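Local coordinates for protein HTH-type transcriptional repressor Rv2887 (Mycobacterium tuberculosis, PDB 5HSM) that represses transcription of methyltransferase and other genes as a homodimer that binds promoter DNA, and binds salicylate, which stabilises a conformation incompatible with DNA binding, at residues S46-P51 against E128-A133; L56-C61 against R92-A97; R63-S68 against L112-T117; E75-A80 against Q85-V90. All coordinates share one frame; numbering follows the deposited sequence.

Contact 1. Residues S46-P51 against E128-A133; sequences SAALSP and EAVVRA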
loop_
_atom_site.group_PDB
_atom_site.type_symbol
_atom_site.label_atom_id
_atom_site.label_comp_id
_atom_site.label_asym_id
_atom_site.label_seq_id
_atom_site.Cartn_x
_atom_site.Cartn_y
_atom_site.Cartn_z
ATOM N N SER A 46 12.011 6.732 3.471
ATOM C CA SER A 46 11.913 7.364 4.779
ATOM C C SER A 46 13.282 7.839 5.314
ATOM O O SER A 46 13.412 8.957 5.831
ATOM C CB SER A 46 11.262 6.387 5.757
ATOM O OG SER A 46 11.111 6.972 7.026
ATOM N N ALA A 47 14.295 6.982 5.201
ATOM C CA ALA A 47 15.633 7.317 5.679
ATOM C C ALA A 47 16.227 8.466 4.875
ATOM O O ALA A 47 16.953 9.300 5.423
ATOM C CB ALA A 47 16.549 6.111 5.618
ATOM N N ALA A 48 15.928 8.502 3.578
ATOM C CA ALA A 48 16.403 9.593 2.724
ATOM C C ALA A 48 15.733 10.924 3.067
ATOM O O ALA A 48 16.346 11.998 2.965
ATOM C CB ALA A 48 16.169 9.253 1.262
ATOM N N LEU A 49 14.472 10.857 3.469
ATOM C CA LEU A 49 13.725 12.072 3.819
ATOM C C LEU A 49 14.044 12.601 5.214
ATOM O O LEU A 49 13.903 13.796 5.483
ATOM C CB LEU A 49 12.239 11.809 3.727
ATOM C CG LEU A 49 11.747 11.618 2.293
ATOM C CD1 LEU A 49 10.363 11.034 2.338
ATOM C CD2 LEU A 49 11.737 12.962 1.541
ATOM N N SER A 50 14.455 11.710 6.105
ATOM C CA SER A 50 14.678 12.120 7.493
ATOM C C SER A 50 15.603 13.341 7.674
ATOM O O SER A 50 15.249 14.252 8.411
ATOM C CB SER A 50 15.213 10.942 8.307
ATOM O OG SER A 50 15.273 11.299 9.676
ATOM N N PRO A 51 16.764 13.390 6.993
ATOM C CA PRO A 51 17.626 14.570 7.203
ATOM C C PRO A 51 16.994 15.885 6.764
ATOM O O PRO A 51 17.462 16.951 7.162
ATOM C CB PRO A 51 18.848 14.271 6.336
ATOM C CG PRO A 51 18.850 12.771 6.201
ATOM C CD PRO A 51 17.409 12.404 6.106
ATOM N N GLU A 128 11.865 15.621 -3.565
ATOM C CA GLU A 128 11.618 14.759 -4.716
ATOM C C GLU A 128 12.956 14.219 -5.220
ATOM O O GLU A 128 13.075 13.030 -5.545
ATOM C CB GLU A 128 10.866 15.506 -5.831
ATOM C CG GLU A 128 10.762 14.725 -7.140
ATOM C CD GLU A 128 9.876 13.476 -7.070
ATOM O OE1 GLU A 128 9.876 12.720 -8.065
ATOM O OE2 GLU A 128 9.180 13.243 -6.051
ATOM N N ALA A 129 13.965 15.085 -5.254
ATOM C CA ALA A 129 15.287 14.638 -5.679
ATOM C C ALA A 129 15.859 13.509 -4.801
ATOM O O ALA A 129 16.357 12.491 -5.326
ATOM C CB ALA A 129 16.254 15.825 -5.708
ATOM N N VAL A 130 15.796 13.660 -3.476
ATOM C CA VAL A 130 16.355 12.586 -2.636
ATOM C C VAL A 130 15.536 11.284 -2.752
ATOM O O VAL A 130 16.086 10.191 -2.622
ATOM C CB VAL A 130 16.484 12.986 -1.134
ATOM C CG1 VAL A 130 17.111 14.387 -0.993
ATOM C CG2 VAL A 130 15.159 12.885 -0.412
ATOM N N VAL A 131 14.234 11.392 -3.014
ATOM C CA VAL A 131 13.426 10.181 -3.205
ATOM C C VAL A 131 13.810 9.458 -4.511
ATOM O O VAL A 131 13.939 8.228 -4.537
ATOM C CB VAL A 131 11.929 10.519 -3.185
ATOM C CG1 VAL A 131 11.087 9.319 -3.595
ATOM C CG2 VAL A 131 11.524 10.997 -1.788
ATOM N N ARG A 132 14.024 10.215 -5.589
ATOM C CA ARG A 132 14.481 9.590 -6.837
ATOM C C ARG A 132 15.830 8.889 -6.639
ATOM O O ARG A 132 16.076 7.796 -7.193
ATOM C CB ARG A 132 14.588 10.626 -7.958
ATOM C CG ARG A 132 13.262 11.320 -8.257
ATOM C CD ARG A 132 13.311 12.104 -9.574
ATOM N NE ARG A 132 13.161 11.210 -10.721
ATOM C CZ ARG A 132 11.992 10.735 -11.151
ATOM N NH1 ARG A 132 10.867 11.065 -10.533
ATOM N NH2 ARG A 132 11.945 9.923 -12.198
ATOM N N ALA A 133 16.695 9.515 -5.833
ATOM C CA ALA A 133 17.989 8.908 -5.550
ATOM C C ALA A 133 17.814 7.610 -4.742
ATOM O O ALA A 133 18.502 6.615 -5.010
ATOM C CB ALA A 133 18.900 9.885 -4.805
#
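While Leu49 packs on Val130 and Val131 across this contact, its flat groups lie elsewhere on helix 118-139. There the edge of the Arg132 guanidinium receives Glu128 OE1, only 2° out of its plane, in a salt bridge with NH1 at 3.1 Å. The other carboxylate oxygen of Glu128, OE2, forms a salt bridge with Arg63, a salicylate-binding residue of helix 56-67. In the contact itself methyl groups do most of the touching. Leu49 CD2 sits against two neighbouring valines, 3.9 Å from Val130 CG2 and equally 3.9 Å from Val131 CG2. Val130 turns CG2 into the position between its own backbone N and carbonyl carbon (chi1 -46° for CG1), which brings this methyl to Ala48 and Leu49. It lies 3.7 Å from Ala48 O and 4.1 Å from Ala48 CB. Ala48 is small enough to let the backbones come close, its CA standing 6.1 Å from that of Val130. Phe59 of helix 56-67 continues the cluster, touching both Leu49 and Val131. With no hydrogen bond across it, the contact between the C-terminal part of helix 29-49 and helix 118-139 rests on methyl packing, while the charges are paired away from it.

Contact 2. Residues L56-C61 against R92-A97; sequences LPEFVC and RKLEDA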
loop_
_atom_site.group_PDB
_atom_site.type_symbol
_atom_site.label_atom_id
_atom_site.label_comp_id
_atom_site.label_asym_id
_atom_site.label_seq_id
_atom_site.Cartn_x
_atom_site.Cartn_y
_atom_site.Cartn_z
ATOM N N LEU A 56 7.489 10.273 5.475
ATOM C CA LEU A 56 6.906 9.927 4.184
ATOM C C LEU A 56 5.520 10.580 3.949
ATOM O O LEU A 56 5.286 11.158 2.884
ATOM C CB LEU A 56 6.839 8.400 4.054
ATOM C CG LEU A 56 6.625 7.835 2.655
ATOM C CD1 LEU A 56 7.559 8.524 1.710
ATOM C CD2 LEU A 56 6.907 6.345 2.656
ATOM N N PRO A 57 4.597 10.512 4.933
ATOM C CA PRO A 57 3.305 11.176 4.688
ATOM C C PRO A 57 3.408 12.701 4.508
ATOM O O PRO A 57 2.671 13.303 3.704
ATOM C CB PRO A 57 2.502 10.838 5.947
ATOM C CG PRO A 57 3.125 9.585 6.469
ATOM C CD PRO A 57 4.578 9.737 6.192
ATOM N N GLU A 58 4.321 13.326 5.245
ATOM C CA GLU A 58 4.585 14.751 5.069
ATOM C C GLU A 58 5.072 15.049 3.664
ATOM O O GLU A 58 4.617 16.010 3.030
ATOM C CB GLU A 58 5.612 15.244 6.105
ATOM C CG GLU A 58 5.009 15.364 7.490
ATOM C CD GLU A 58 6.048 15.487 8.600
ATOM O OE1 GLU A 58 7.260 15.560 8.299
ATOM O OE2 GLU A 58 5.633 15.503 9.780
ATOM N N PHE A 59 5.996 14.229 3.168
ATOM C CA PHE A 59 6.460 14.401 1.799
ATOM C C PHE A 59 5.326 14.235 0.780
ATOM O O PHE A 59 5.207 15.021 -0.153
ATOM C CB PHE A 59 7.574 13.423 1.461
ATOM C CG PHE A 59 7.915 13.423 0.010
ATOM C CD1 PHE A 59 8.450 14.560 -0.585
ATOM C CD2 PHE A 59 7.664 12.314 -0.774
ATOM C CE1 PHE A 59 8.743 14.575 -1.942
ATOM C CE2 PHE A 59 7.953 12.316 -2.126
ATOM C CZ PHE A 59 8.500 13.447 -2.711
ATOM N N VAL A 60 4.502 13.211 0.955
ATOM C CA VAL A 60 3.374 12.992 0.040
ATOM C C VAL A 60 2.447 14.225 -0.006
ATOM O O VAL A 60 2.078 14.711 -1.095
ATOM C CB VAL A 60 2.598 11.727 0.441
ATOM C CG1 VAL A 60 1.304 11.605 -0.347
ATOM C CG2 VAL A 60 3.475 10.482 0.206
ATOM N N CYS A 61 2.106 14.754 1.169
ATOM C CA CYS A 61 1.305 15.978 1.254
ATOM C C CYS A 61 1.976 17.166 0.550
ATOM O O CYS A 61 1.366 17.848 -0.279
ATOM C CB CYS A 61 1.035 16.335 2.718
ATOM S SG CYS A 61 0.119 17.877 2.972
ATOM N N ARG A 92 -0.330 20.234 9.929
ATOM C CA ARG A 92 0.122 20.998 11.091
ATOM C C ARG A 92 1.638 20.911 11.217
ATOM O O ARG A 92 2.316 21.928 11.388
ATOM C CB ARG A 92 -0.553 20.501 12.374
ATOM C CG ARG A 92 -0.106 21.224 13.639
ATOM C CD ARG A 92 -0.350 22.727 13.540
ATOM N NE ARG A 92 0.043 23.435 14.758
ATOM C CZ ARG A 92 0.221 24.751 14.831
ATOM N NH1 ARG A 92 0.048 25.510 13.756
ATOM N NH2 ARG A 92 0.577 25.307 15.981
ATOM N N LYS A 93 2.180 19.699 11.120
ATOM C CA LYS A 93 3.630 19.551 11.212
ATOM C C LYS A 93 4.356 20.293 10.083
ATOM O O LYS A 93 5.427 20.867 10.304
ATOM C CB LYS A 93 4.020 18.075 11.221
ATOM C CG LYS A 93 3.747 17.402 12.554
ATOM C CD LYS A 93 3.754 15.889 12.440
ATOM C CE LYS A 93 3.172 15.248 13.693
ATOM N NZ LYS A 93 3.172 16.184 14.854
ATOM N N LEU A 94 3.772 20.310 8.887
ATOM C CA LEU A 94 4.380 21.057 7.785
ATOM C C LEU A 94 4.297 22.570 7.996
ATOM O O LEU A 94 5.219 23.300 7.618
ATOM C CB LEU A 94 3.733 20.675 6.454
ATOM C CG LEU A 94 4.124 19.301 5.906
ATOM C CD1 LEU A 94 3.293 18.947 4.681
ATOM C CD2 LEU A 94 5.589 19.291 5.552
ATOM N N GLU A 95 3.208 23.044 8.597
ATOM C CA GLU A 95 3.100 24.460 8.938
ATOM C C GLU A 95 4.186 24.805 9.946
ATOM O O GLU A 95 4.868 25.825 9.824
ATOM C CB GLU A 95 1.724 24.800 9.515
ATOM C CG GLU A 95 0.570 24.666 8.535
ATOM C CD GLU A 95 -0.778 24.639 9.232
ATOM O OE1 GLU A 95 -0.823 24.957 10.440
ATOM O OE2 GLU A 95 -1.787 24.290 8.577
ATOM N N ASP A 96 4.351 23.932 10.935
ATOM C CA ASP A 96 5.365 24.118 11.970
ATOM C C ASP A 96 6.766 24.288 11.397
ATOM O O ASP A 96 7.602 24.999 11.972
ATOM C CB ASP A 96 5.370 22.934 12.948
ATOM C CG ASP A 96 4.141 22.891 13.824
ATOM O OD1 ASP A 96 3.364 23.864 13.799
ATOM O OD2 ASP A 96 3.982 21.904 14.580
ATOM N N ALA A 97 7.030 23.605 10.289
ATOM C CA ALA A 97 8.339 23.660 9.649
ATOM C C ALA A 97 8.439 24.823 8.662
ATOM O O ALA A 97 9.468 24.998 8.011
ATOM C CB ALA A 97 8.638 22.342 8.947
#
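In the winged helix-turn-helix domain, Glu58 and Cys61 of helix 56-67 meet Lys93 and Leu94 near the C-terminal end of helix 84-96. Leu94 carries the apolar half. Its CD1 methyl lies 3.6 Å from Glu58 O and 3.8 Å from Cys61 SG, lodging between residues one turn apart on the other helix. With SG turned opposite its own backbone N (chi1 177°), Cys61 holds the sulfur against this methyl. The second methyl of Leu94, CD2, rests 4.1 Å from Glu58 CB. The two short helical segments run nearly perpendicular, at 81°, with axes 10.4 Å apart. In MarR proteins the helix equivalent to 84-96 is the DNA recognition helix, and here it is packed across helix 56-67. The polar half is less direct. Glu58 and Lys93 cross at about a right angle, and Glu58 OE2 approaches the aliphatic part of the lysine, 3.3 Å from CD. The ammonium bends off, leaving Lys93 NZ 5.7 Å from Glu58 OE2, so any attraction is long-range. Glu58 OE1 instead accepts a hydrogen bond from Thr55 N, as the glutamate of a capping box does. On the outer side of helix 84-96, Arg92 joins Glu95 and Asp96 in a salt-bridge network: Asp96 OD1 sits over one guanidinium face, paired by charge only, whereas Glu95 OE1 is weakly bonded at its edge.

Contact 3. Residues R63-S68 against L112-T117; sequences RMLSQS and LPATLT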
loop_
_atom_site.group_PDB
_atom_site.type_symbol
_atom_site.label_atom_id
_atom_site.label_comp_id
_atom_site.label_asym_id
_atom_site.label_seq_id
_atom_site.Cartn_x
_atom_site.Cartn_y
_atom_site.Cartn_z
ATOM N N ARG A 63 4.241 17.167 -1.794
ATOM C CA ARG A 63 4.290 16.970 -3.232
ATOM C C ARG A 63 2.926 17.245 -3.874
ATOM O O ARG A 63 2.833 17.892 -4.936
ATOM C CB ARG A 63 4.763 15.547 -3.554
ATOM C CG ARG A 63 4.876 15.275 -5.034
ATOM C CD ARG A 63 5.986 14.297 -5.333
ATOM N NE ARG A 63 6.219 14.166 -6.768
ATOM C CZ ARG A 63 6.886 15.053 -7.506
ATOM N NH1 ARG A 63 7.390 16.153 -6.954
ATOM N NH2 ARG A 63 7.051 14.840 -8.805
ATOM N N MET A 64 1.868 16.773 -3.217
ATOM C CA MET A 64 0.511 17.006 -3.711
ATOM C C MET A 64 0.192 18.502 -3.788
ATOM O O MET A 64 -0.395 18.984 -4.765
ATOM C CB MET A 64 -0.514 16.303 -2.822
ATOM C CG MET A 64 -0.573 14.808 -3.020
ATOM S SD MET A 64 -2.018 14.078 -2.235
ATOM C CE MET A 64 -1.666 14.355 -0.509
ATOM N N LEU A 65 0.577 19.231 -2.747
ATOM C CA LEU A 65 0.369 20.677 -2.720
ATOM C C LEU A 65 1.268 21.452 -3.689
ATOM O O LEU A 65 0.896 22.532 -4.164
ATOM C CB LEU A 65 0.569 21.205 -1.302
ATOM C CG LEU A 65 -0.636 20.996 -0.390
ATOM C CD1 LEU A 65 -0.318 21.478 1.017
ATOM C CD2 LEU A 65 -1.831 21.749 -0.951
ATOM N N SER A 66 2.450 20.929 -3.988
ATOM C CA SER A 66 3.275 21.601 -4.987
ATOM C C SER A 66 2.655 21.406 -6.364
ATOM O O SER A 66 2.762 22.269 -7.232
ATOM C CB SER A 66 4.710 21.083 -4.979
ATOM O OG SER A 66 4.767 19.774 -5.490
ATOM N N GLN A 67 2.005 20.267 -6.566
ATOM C CA GLN A 67 1.379 20.008 -7.869
ATOM C C GLN A 67 -0.050 20.558 -7.981
ATOM O O GLN A 67 -0.610 20.683 -9.087
ATOM C CB GLN A 67 1.400 18.503 -8.154
ATOM C CG GLN A 67 2.783 18.001 -8.553
ATOM C CD GLN A 67 2.912 16.490 -8.548
ATOM O OE1 GLN A 67 2.019 15.771 -8.099
ATOM N NE2 GLN A 67 4.035 16.000 -9.058
ATOM N N SER A 68 -0.644 20.896 -6.844
ATOM C CA SER A 68 -2.014 21.388 -6.841
ATOM C C SER A 68 -2.278 22.375 -5.702
ATOM O O SER A 68 -2.949 22.036 -4.730
ATOM C CB SER A 68 -2.986 20.207 -6.750
ATOM O OG SER A 68 -4.302 20.619 -7.047
ATOM N N LEU A 112 -9.476 23.175 5.701
ATOM C CA LEU A 112 -9.121 24.440 5.065
ATOM C C LEU A 112 -8.259 24.225 3.823
ATOM O O LEU A 112 -7.604 23.191 3.697
ATOM C CB LEU A 112 -8.371 25.324 6.063
ATOM C CG LEU A 112 -8.981 25.390 7.458
ATOM C CD1 LEU A 112 -7.959 25.911 8.445
ATOM C CD2 LEU A 112 -10.238 26.259 7.461
ATOM N N PRO A 113 -8.253 25.204 2.902
ATOM C CA PRO A 113 -7.309 25.171 1.780
ATOM C C PRO A 113 -5.876 25.317 2.282
ATOM O O PRO A 113 -5.675 25.959 3.311
ATOM C CB PRO A 113 -7.714 26.387 0.937
ATOM C CG PRO A 113 -9.060 26.758 1.393
ATOM C CD PRO A 113 -9.170 26.350 2.818
ATOM N N ALA A 114 -4.908 24.742 1.578
ATOM C CA ALA A 114 -3.509 24.854 1.986
ATOM C C ALA A 114 -2.607 25.168 0.801
ATOM O O ALA A 114 -2.883 24.782 -0.340
ATOM C CB ALA A 114 -3.046 23.583 2.676
ATOM N N THR A 115 -1.526 25.876 1.085
ATOM C CA THR A 115 -0.555 26.243 0.069
ATOM C C THR A 115 0.851 26.117 0.611
ATOM O O THR A 115 1.067 26.142 1.826
ATOM C CB THR A 115 -0.748 27.692 -0.424
ATOM O OG1 THR A 115 -0.710 28.589 0.695
ATOM C CG2 THR A 115 -2.068 27.844 -1.144
ATOM N N LEU A 116 1.809 26.003 -0.296
ATOM C CA LEU A 116 3.207 25.992 0.095
ATOM C C LEU A 116 3.767 27.408 0.148
ATOM O O LEU A 116 3.359 28.288 -0.626
ATOM C CB LEU A 116 4.027 25.163 -0.882
ATOM C CG LEU A 116 3.588 23.723 -1.128
ATOM C CD1 LEU A 116 4.675 23.041 -1.930
ATOM C CD2 LEU A 116 3.363 23.017 0.209
ATOM N N THR A 117 4.723 27.602 1.051
ATOM C CA THR A 117 5.533 28.816 1.123
ATOM C C THR A 117 6.695 28.681 0.152
ATOM O O THR A 117 6.878 27.616 -0.446
ATOM C CB THR A 117 6.092 29.016 2.534
ATOM O OG1 THR A 117 6.895 27.876 2.872
ATOM C CG2 THR A 117 4.965 29.133 3.545
#
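Leu65, followed outward from helix 56-67, meets Leu116 first and Ala114 last. Its CB lies 3.7 Å from Leu116 CD2. Beyond CG the branches part: CD1 goes to Ala114 CB at 3.8 Å, whereas CD2 presses on the backbone, 3.3 Å from Ala114 O. With CD1 anti to CA (chi2 177°), that branch reaches Ala114 while CB stays against Leu116. Leu116 crosses Leu65 at a slant. Its CD2 takes the Leu65 side, and its CD1 reaches the next residue, 3.6 Å from Ser66 CB. The Ser66 hydroxyl turns away to its own helix. OG lies between the backbone N and the carbonyl carbon (chi1 71°) and donates to Arg63 O at 2.8 Å, tilted 25° from the carbonyl plane. Gln67 N reaches the same oxygen from the same face, so two donors grip Arg63 O. The backbone hydrogen bonds of Thr115 and Thr117 to Ala101 and Ala99 are consistent with 112-117 being the returning arm of the wing. On the far side of helix 56-67, Arg63, which binds salicylate, forms a salt bridge with Asp27 of the second subunit. Chemically, this loop is attached to the helix by aliphatic side chains without a hydrogen bond between the segments, and the serine hydroxyl is satisfied inside its own helix.

Contact 4. Residues E75-A80 against Q85-V90; sequences ELARHA and QAMNTV
Met87 is the bump of this contact, and Leu76, Ala77 and Ala80 form the hollow that takes it. The base of the methionine enters beside Ala77: Met87 CB lies 3.7 Å from Ala77 CB, where the two CA atoms are 5.5 Å apart. Farther out, CG rests 3.8 Å from Leu76 CB. The chain then doubles back, with turns at chi2 (55°) and chi3 (68°), and lays the terminal methyl along the helix. Met87 CE ends 3.6 Å from Leu76 O and 3.9 Å from Ala80 CB. One bent side chain thereby fills the groove along a full turn, and the two alanines make room for it. Contacts are apolar or methyl-to-carbonyl, and no hydrogen bond joins the segments. On the outer side of the second helix, Thr89 OG1 donates to Gln85 O at 3.2 Å, tilted 32° from the carbonyl plane, while Thr89 N reaches that oxygen from the opposite face. This packing joins the two helices of the helix-turn-helix, the second of which, 84-96, probably reads DNA as in other MarR proteins. Asn88 OD1 is hydrogen-bonded to Ser73 OG at the start of helix 73-79, a polar link between the two helices. Helix 56-67 lies against the pair, with Met64 on Leu76 and Cys61 on Met87, and Leu24 of the second subunit packs on Ala80.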
loop_
_atom_site.group_PDB
_atom_site.type_symbol
_atom_site.label_atom_id
_atom_site.label_comp_id
_atom_site.label_asym_id
_atom_site.label_seq_id
_atom_site.Cartn_x
_atom_site.Cartn_y
_atom_site.Cartn_z
ATOM N N GLU A 75 -9.508 17.058 0.654
ATOM C CA GLU A 75 -9.112 16.664 -0.692
ATOM C C GLU A 75 -7.809 15.882 -0.691
ATOM O O GLU A 75 -7.674 14.828 -1.340
ATOM C CB GLU A 75 -8.995 17.909 -1.593
ATOM C CG GLU A 75 -10.370 18.536 -1.817
ATOM C CD GLU A 75 -10.378 19.961 -2.310
ATOM O OE1 GLU A 75 -11.487 20.536 -2.319
ATOM O OE2 GLU A 75 -9.323 20.484 -2.715
ATOM N N LEU A 76 -6.830 16.446 0.005
ATOM C CA LEU A 76 -5.529 15.826 0.177
ATOM C C LEU A 76 -5.654 14.449 0.822
ATOM O O LEU A 76 -4.993 13.497 0.410
ATOM C CB LEU A 76 -4.635 16.728 1.037
ATOM C CG LEU A 76 -4.223 18.055 0.404
ATOM C CD1 LEU A 76 -3.776 19.012 1.497
ATOM C CD2 LEU A 76 -3.098 17.814 -0.595
ATOM N N ALA A 77 -6.503 14.364 1.842
ATOM C CA ALA A 77 -6.692 13.131 2.595
ATOM C C ALA A 77 -7.305 12.047 1.718
ATOM O O ALA A 77 -6.951 10.869 1.848
ATOM C CB ALA A 77 -7.567 13.381 3.823
ATOM N N ARG A 78 -8.225 12.444 0.836
ATOM C CA ARG A 78 -8.844 11.499 -0.093
ATOM C C ARG A 78 -7.846 11.045 -1.149
ATOM O O ARG A 78 -7.775 9.859 -1.454
ATOM C CB ARG A 78 -10.101 12.091 -0.748
ATOM C CG ARG A 78 -11.287 12.151 0.198
ATOM C CD ARG A 78 -12.556 12.450 -0.571
ATOM N NE ARG A 78 -13.224 13.664 -0.126
ATOM C CZ ARG A 78 -13.570 14.662 -0.922
ATOM N NH1 ARG A 78 -13.302 14.612 -2.209
ATOM N NH2 ARG A 78 -14.184 15.719 -0.427
ATOM N N HIS A 79 -7.030 11.962 -1.661
ATOM C CA HIS A 79 -6.052 11.575 -2.674
ATOM C C HIS A 79 -4.948 10.687 -2.096
ATOM O O HIS A 79 -4.408 9.824 -2.792
ATOM C CB HIS A 79 -5.446 12.816 -3.328
ATOM C CG HIS A 79 -6.436 13.632 -4.096
ATOM N ND1 HIS A 79 -6.099 14.817 -4.719
ATOM C CD2 HIS A 79 -7.752 13.437 -4.351
ATOM C CE1 HIS A 79 -7.164 15.315 -5.319
ATOM N NE2 HIS A 79 -8.182 14.499 -5.111
ATOM N N ALA A 80 -4.621 10.890 -0.823
ATOM C CA ALA A 80 -3.586 10.087 -0.183
ATOM C C ALA A 80 -4.162 8.823 0.433
ATOM O O ALA A 80 -3.422 8.020 0.988
ATOM C CB ALA A 80 -2.841 10.902 0.887
ATOM N N GLN A 85 -8.197 13.450 9.611
ATOM C CA GLN A 85 -7.502 13.768 10.856
ATOM C C GLN A 85 -5.988 13.617 10.701
ATOM O O GLN A 85 -5.211 14.479 11.141
ATOM C CB GLN A 85 -8.015 12.876 11.993
ATOM C CG GLN A 85 -9.484 13.103 12.363
ATOM C CD GLN A 85 -10.461 12.343 11.469
ATOM O OE1 GLN A 85 -10.058 11.625 10.552
ATOM N NE2 GLN A 85 -11.754 12.502 11.738
ATOM N N ALA A 86 -5.577 12.521 10.067
ATOM C CA ALA A 86 -4.167 12.250 9.829
ATOM C C ALA A 86 -3.572 13.306 8.895
ATOM O O ALA A 86 -2.428 13.750 9.081
ATOM C CB ALA A 86 -3.983 10.867 9.249
ATOM N N MET A 87 -4.349 13.712 7.895
ATOM C CA MET A 87 -3.870 14.743 6.982
ATOM C C MET A 87 -3.754 16.075 7.710
ATOM O O MET A 87 -2.809 16.820 7.477
ATOM C CB MET A 87 -4.783 14.885 5.765
ATOM C CG MET A 87 -4.245 15.860 4.728
ATOM S SD MET A 87 -2.575 15.422 4.210
ATOM C CE MET A 87 -2.891 13.900 3.320
ATOM N N ASN A 88 -4.717 16.378 8.579
ATOM C CA ASN A 88 -4.651 17.593 9.386
ATOM C C ASN A 88 -3.377 17.621 10.211
ATOM O O ASN A 88 -2.716 18.656 10.306
ATOM C CB ASN A 88 -5.864 17.716 10.311
ATOM C CG ASN A 88 -7.136 18.074 9.566
ATOM O OD1 ASN A 88 -7.094 18.678 8.497
ATOM N ND2 ASN A 88 -8.280 17.715 10.139
ATOM N N THR A 89 -3.037 16.481 10.809
ATOM C CA THR A 89 -1.791 16.371 11.564
ATOM C C THR A 89 -0.558 16.628 10.689
ATOM O O THR A 89 0.343 17.385 11.069
ATOM C CB THR A 89 -1.665 14.990 12.216
ATOM O OG1 THR A 89 -2.732 14.816 13.158
ATOM C CG2 THR A 89 -0.324 14.849 12.931
ATOM N N VAL A 90 -0.527 15.992 9.522
ATOM C CA VAL A 90 0.574 16.174 8.586
ATOM C C VAL A 90 0.725 17.647 8.210
ATOM O O VAL A 90 1.831 18.207 8.212
ATOM C CB VAL A 90 0.363 15.317 7.312
ATOM C CG1 VAL A 90 1.303 15.756 6.219
ATOM C CG2 VAL A 90 0.567 13.838 7.631
#

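Helix 56-67 connects the whole set: contacts 2 and 3 use its successive turns, their centres 11 Å apart, and its side chains touch contacts 1 and 4. Contact 2 joins contact 4 where Val90 CG1 packs 3.6 Å from Cys61 CB. Contacts 3 and 4 meet through Met64, whose CE is 3.6 Å from Leu76 O. Contact 1 stands apart from contact 4, with centres 21 Å distant, but lies near the salicylate-binding residues: the side chain of Val131 is about 6 Å from that of Asp135 and about 7 Å from that of Arg63. A salt bridge of 3.2 Å between Glu128 OE2 and Arg63 NE ties contact 1 directly to contact 3.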